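Mnemiopsin 1 (Mnemiopsis leidyi, PDB 5VP3) is a calcium-regulated photoprotein of a comb jelly, built on EF-hands, that probably emits light when calcium binds. Local coordinates at residues L33-D41 with L96-N105. Residues are numbered along the deposited sequence; the frame is centred on the assembly and turned at random.
Sequences LERLYKRFD and LKREDWVEAN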
loop_
_atom_site.group_PDB
_atom_site.type_symbol
_atom_site.label_atom_id
_atom_site.label_comp_id
_atom_site.label_asym_id
_atom_site.label_seq_id
_atom_site.Cartn_x
_atom_site.Cartn_y
_atom_site.Cartn_z
ATOM N N LEU A 33 -6.379 -11.940 8.381
ATOM C CA LEU A 33 -7.258 -11.201 9.280
ATOM C C LEU A 33 -6.436 -10.489 10.329
ATOM O O LEU A 33 -6.617 -9.296 10.561
ATOM C CB LEU A 33 -8.279 -12.123 9.948
ATOM C CG LEU A 33 -9.275 -12.729 8.942
ATOM C CD1 LEU A 33 -10.149 -13.786 9.589
ATOM C CD2 LEU A 33 -10.152 -11.667 8.353
ATOM N N GLU A 34 -5.502 -11.206 10.959
ATOM C CA GLU A 34 -4.728 -10.609 12.044
ATOM C C GLU A 34 -3.953 -9.400 11.544
ATOM O O GLU A 34 -4.024 -8.306 12.127
ATOM C CB GLU A 34 -3.787 -11.660 12.662
ATOM C CG GLU A 34 -2.862 -11.076 13.730
ATOM C CD GLU A 34 -1.937 -12.076 14.355
ATOM O OE1 GLU A 34 -1.782 -13.181 13.792
ATOM O OE2 GLU A 34 -1.370 -11.738 15.431
ATOM N N ARG A 35 -3.240 -9.570 10.428
ATOM C CA ARG A 35 -2.433 -8.488 9.872
ATOM C C ARG A 35 -3.301 -7.333 9.403
ATOM O O ARG A 35 -2.980 -6.168 9.672
ATOM C CB ARG A 35 -1.562 -9.026 8.733
ATOM C CG ARG A 35 -1.123 -7.997 7.695
ATOM C CD ARG A 35 -0.364 -8.688 6.557
ATOM N NE ARG A 35 -0.461 -7.978 5.282
ATOM C CZ ARG A 35 0.106 -8.407 4.157
ATOM N NH1 ARG A 35 0.795 -9.551 4.147
ATOM N NH2 ARG A 35 -0.008 -7.695 3.041
ATOM N N LEU A 36 -4.428 -7.610 8.746
ATOM C CA LEU A 36 -5.232 -6.493 8.259
ATOM C C LEU A 36 -5.744 -5.651 9.415
ATOM O O LEU A 36 -5.576 -4.425 9.427
ATOM C CB LEU A 36 -6.384 -6.997 7.385
ATOM C CG LEU A 36 -5.953 -7.415 5.977
ATOM C CD1 LEU A 36 -7.037 -8.219 5.336
ATOM C CD2 LEU A 36 -5.571 -6.230 5.063
ATOM N N TYR A 37 -6.311 -6.297 10.442
ATOM C CA TYR A 37 -6.877 -5.508 11.542
ATOM C C TYR A 37 -5.791 -4.741 12.301
ATOM O O TYR A 37 -6.011 -3.594 12.756
ATOM C CB TYR A 37 -7.675 -6.421 12.475
ATOM C CG TYR A 37 -9.046 -6.724 11.908
ATOM C CD1 TYR A 37 -9.919 -5.693 11.610
ATOM C CD2 TYR A 37 -9.465 -8.028 11.659
ATOM C CE1 TYR A 37 -11.164 -5.942 11.072
ATOM C CE2 TYR A 37 -10.714 -8.285 11.113
ATOM C CZ TYR A 37 -11.567 -7.228 10.822
ATOM O OH TYR A 37 -12.835 -7.422 10.272
ATOM N N LYS A 38 -4.606 -5.332 12.413
ATOM C CA LYS A 38 -3.493 -4.630 13.043
ATOM C C LYS A 38 -3.078 -3.413 12.218
ATOM O O LYS A 38 -2.736 -2.362 12.771
ATOM C CB LYS A 38 -2.327 -5.603 13.231
ATOM C CG LYS A 38 -1.063 -4.954 13.699
ATOM C CD LYS A 38 -0.058 -5.989 14.200
ATOM C CE LYS A 38 1.130 -5.285 14.882
ATOM N NZ LYS A 38 2.080 -6.246 15.482
ATOM N N ARG A 39 -3.096 -3.538 10.895
ATOM C CA ARG A 39 -2.806 -2.379 10.055
ATOM C C ARG A 39 -3.871 -1.317 10.220
ATOM O O ARG A 39 -3.556 -0.126 10.347
ATOM C CB ARG A 39 -2.704 -2.775 8.590
ATOM C CG ARG A 39 -1.361 -3.234 8.172
ATOM C CD ARG A 39 -0.634 -2.177 7.349
ATOM N NE ARG A 39 0.677 -2.736 7.078
ATOM C CZ ARG A 39 0.906 -3.710 6.203
ATOM N NH1 ARG A 39 -0.074 -4.206 5.459
ATOM N NH2 ARG A 39 2.128 -4.181 6.057
ATOM N N PHE A 40 -5.143 -1.723 10.250
ATOM C CA PHE A 40 -6.198 -0.731 10.444
ATOM C C PHE A 40 -5.975 0.028 11.737
ATOM O O PHE A 40 -5.940 1.263 11.756
ATOM C CB PHE A 40 -7.572 -1.384 10.461
ATOM C CG PHE A 40 -8.701 -0.391 10.497
ATOM C CD1 PHE A 40 -9.079 0.200 11.687
ATOM C CD2 PHE A 40 -9.377 -0.054 9.349
ATOM C CE1 PHE A 40 -10.096 1.113 11.734
ATOM C CE2 PHE A 40 -10.399 0.873 9.384
ATOM C CZ PHE A 40 -10.756 1.462 10.597
ATOM N N ASP A 41 -5.774 -0.702 12.822
ATOM C CA ASP A 41 -5.701 -0.067 14.120
ATOM C C ASP A 41 -4.447 0.785 14.237
ATOM O O ASP A 41 -4.451 1.810 14.916
ATOM C CB ASP A 41 -5.763 -1.150 15.192
ATOM C CG ASP A 41 -7.133 -1.808 15.269
ATOM O OD1 ASP A 41 -8.100 -1.236 14.716
ATOM O OD2 ASP A 41 -7.253 -2.908 15.853
ATOM N N LEU A 96 -13.357 5.173 5.997
ATOM C CA LEU A 96 -13.685 3.758 5.860
ATOM C C LEU A 96 -13.767 3.123 7.246
ATOM O O LEU A 96 -12.888 3.337 8.085
ATOM C CB LEU A 96 -12.628 3.076 4.975
ATOM C CG LEU A 96 -12.643 1.558 4.738
ATOM C CD1 LEU A 96 -13.907 1.135 4.047
ATOM C CD2 LEU A 96 -11.402 1.154 3.939
ATOM N N LYS A 97 -14.831 2.358 7.492
ATOM C CA LYS A 97 -15.074 1.771 8.809
ATOM C C LYS A 97 -14.317 0.464 8.987
ATOM O O LYS A 97 -14.140 -0.306 8.045
ATOM C CB LYS A 97 -16.569 1.492 9.023
ATOM C CG LYS A 97 -17.477 2.697 9.287
ATOM C CD LYS A 97 -18.963 2.280 9.173
ATOM C CE LYS A 97 -19.545 2.599 7.782
ATOM N NZ LYS A 97 -20.788 1.827 7.415
ATOM N N ARG A 98 -13.896 0.204 10.224
ATOM C CA ARG A 98 -13.148 -1.015 10.532
ATOM C C ARG A 98 -13.843 -2.252 9.977
ATOM O O ARG A 98 -13.194 -3.151 9.427
ATOM C CB ARG A 98 -12.981 -1.123 12.049
ATOM C CG ARG A 98 -11.840 -1.999 12.540
ATOM C CD ARG A 98 -11.597 -1.748 14.018
ATOM N NE ARG A 98 -10.422 -2.450 14.503
ATOM C CZ ARG A 98 -10.381 -3.762 14.691
ATOM N NH1 ARG A 98 -11.459 -4.510 14.436
ATOM N NH2 ARG A 98 -9.257 -4.326 15.110
ATOM N N GLU A 99 -15.167 -2.308 10.093
ATOM C CA GLU A 99 -15.920 -3.513 9.745
ATOM C C GLU A 99 -15.956 -3.775 8.246
ATOM O O GLU A 99 -16.281 -4.897 7.826
ATOM C CB GLU A 99 -17.352 -3.406 10.300
ATOM C CG GLU A 99 -18.008 -2.055 10.032
ATOM C CD GLU A 99 -17.957 -1.058 11.225
ATOM O OE1 GLU A 99 -16.922 -0.927 11.958
ATOM O OE2 GLU A 99 -18.991 -0.379 11.406
ATOM N N ASP A 100 -15.583 -2.795 7.436
ATOM C CA ASP A 100 -15.460 -2.951 5.997
ATOM C C ASP A 100 -14.016 -3.096 5.524
ATOM O O ASP A 100 -13.767 -3.171 4.310
ATOM C CB ASP A 100 -16.078 -1.746 5.299
ATOM C CG ASP A 100 -17.603 -1.733 5.380
ATOM O OD1 ASP A 100 -18.202 -2.818 5.344
ATOM O OD2 ASP A 100 -18.176 -0.624 5.457
ATOM N N TRP A 101 -13.055 -3.102 6.434
ATOM C CA TRP A 101 -11.660 -3.002 6.004
ATOM C C TRP A 101 -11.205 -4.261 5.297
ATOM O O TRP A 101 -10.561 -4.184 4.247
ATOM C CB TRP A 101 -10.770 -2.717 7.193
ATOM C CG TRP A 101 -9.254 -2.712 6.933
ATOM C CD1 TRP A 101 -8.346 -3.514 7.528
ATOM C CD2 TRP A 101 -8.503 -1.824 6.089
ATOM N NE1 TRP A 101 -7.077 -3.201 7.113
ATOM C CE2 TRP A 101 -7.145 -2.163 6.231
ATOM C CE3 TRP A 101 -8.844 -0.783 5.226
ATOM C CZ2 TRP A 101 -6.129 -1.501 5.544
ATOM C CZ3 TRP A 101 -7.827 -0.135 4.531
ATOM C CH2 TRP A 101 -6.485 -0.491 4.704
ATOM N N VAL A 102 -11.488 -5.435 5.873
ATOM C CA VAL A 102 -11.057 -6.693 5.245
ATOM C C VAL A 102 -11.636 -6.790 3.852
ATOM O O VAL A 102 -10.936 -7.115 2.879
ATOM C CB VAL A 102 -11.480 -7.908 6.095
ATOM C CG1 VAL A 102 -11.092 -9.212 5.404
ATOM C CG2 VAL A 102 -10.864 -7.843 7.498
ATOM N N GLU A 103 -12.928 -6.501 3.738
ATOM C CA GLU A 103 -13.596 -6.597 2.453
ATOM C C GLU A 103 -13.013 -5.599 1.464
ATOM O O GLU A 103 -12.802 -5.931 0.288
ATOM C CB GLU A 103 -15.092 -6.334 2.628
ATOM C CG GLU A 103 -15.836 -6.472 1.314
ATOM C CD GLU A 103 -17.345 -6.305 1.434
ATOM O OE1 GLU A 103 -17.861 -6.051 2.550
ATOM O OE2 GLU A 103 -17.997 -6.403 0.377
ATOM N N ALA A 104 -12.758 -4.369 1.922
ATOM C CA ALA A 104 -12.156 -3.361 1.047
ATOM C C ALA A 104 -10.823 -3.859 0.501
ATOM O O ALA A 104 -10.532 -3.702 -0.690
ATOM C CB ALA A 104 -11.968 -2.048 1.809
ATOM N N ASN A 105 -10.028 -4.538 1.347
ATOM C CA ASN A 105 -8.749 -5.070 0.894
ATOM C C ASN A 105 -8.918 -6.175 -0.118
ATOM O O ASN A 105 -8.151 -6.251 -1.077
ATOM C CB ASN A 105 -7.942 -5.565 2.071
ATOM C CG ASN A 105 -7.091 -4.478 2.644
ATOM O OD1 ASN A 105 -5.975 -4.237 2.185
ATOM N ND2 ASN A 105 -7.609 -3.797 3.642
HETATM O O HOH W 1 -13.311 -5.486 8.211
#
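Arg98 and Phe40 lie against each other where the entering helix of the first EF-hand, whose loop holds a cadmium ion through Asp44, Asp46, Asp48, Lys50 and Glu55, meets the segment 96-105. Strand 96-97 pairs antiparallel with strand 50-51 of that loop, as in a paired EF-hand, and helix 101-105 crosses helix 33-41 at 109°. Arg98 CA sits over one face of the Phe40 ring, 3.8 Å from its centroid, a CH-pi contact. Phe40 also has an aromatic partner, Trp101: the Phe40 edge points at the face of the indole five-membered ring with planes at 66°, and Phe40 CB also lies over that ring. The Arg98 side chain leaves the backbone with CG opposite N and stays extended to NE, which carries it past Phe40 to Asp41. It grips the carboxylate side-on, NE to OD1 and NH2 to OD2, both on the syn side and nearly straight; the Arg98 NH2 to Asp41 OD2 distance is 2.6 Å. Tyr37 CD1 covers one face of the guanidinium, its ring only 11° from parallel. A leucine in place of Arg98 would probably leave Asp41 without its charged mate and Tyr37 without its flat partner. Farther along, Val102 CG2 packs 3.4 Å from Tyr37 OH, and Leu36 CD2 rests against the amide of Asn105, whose OD1 is hydrogen-bonded to Lys88 NZ. One water ties the two segments together: it is hydrogen-bonded to Tyr37 OH, accepts from Val102 N and donates to Arg98 O at 2.6 Å.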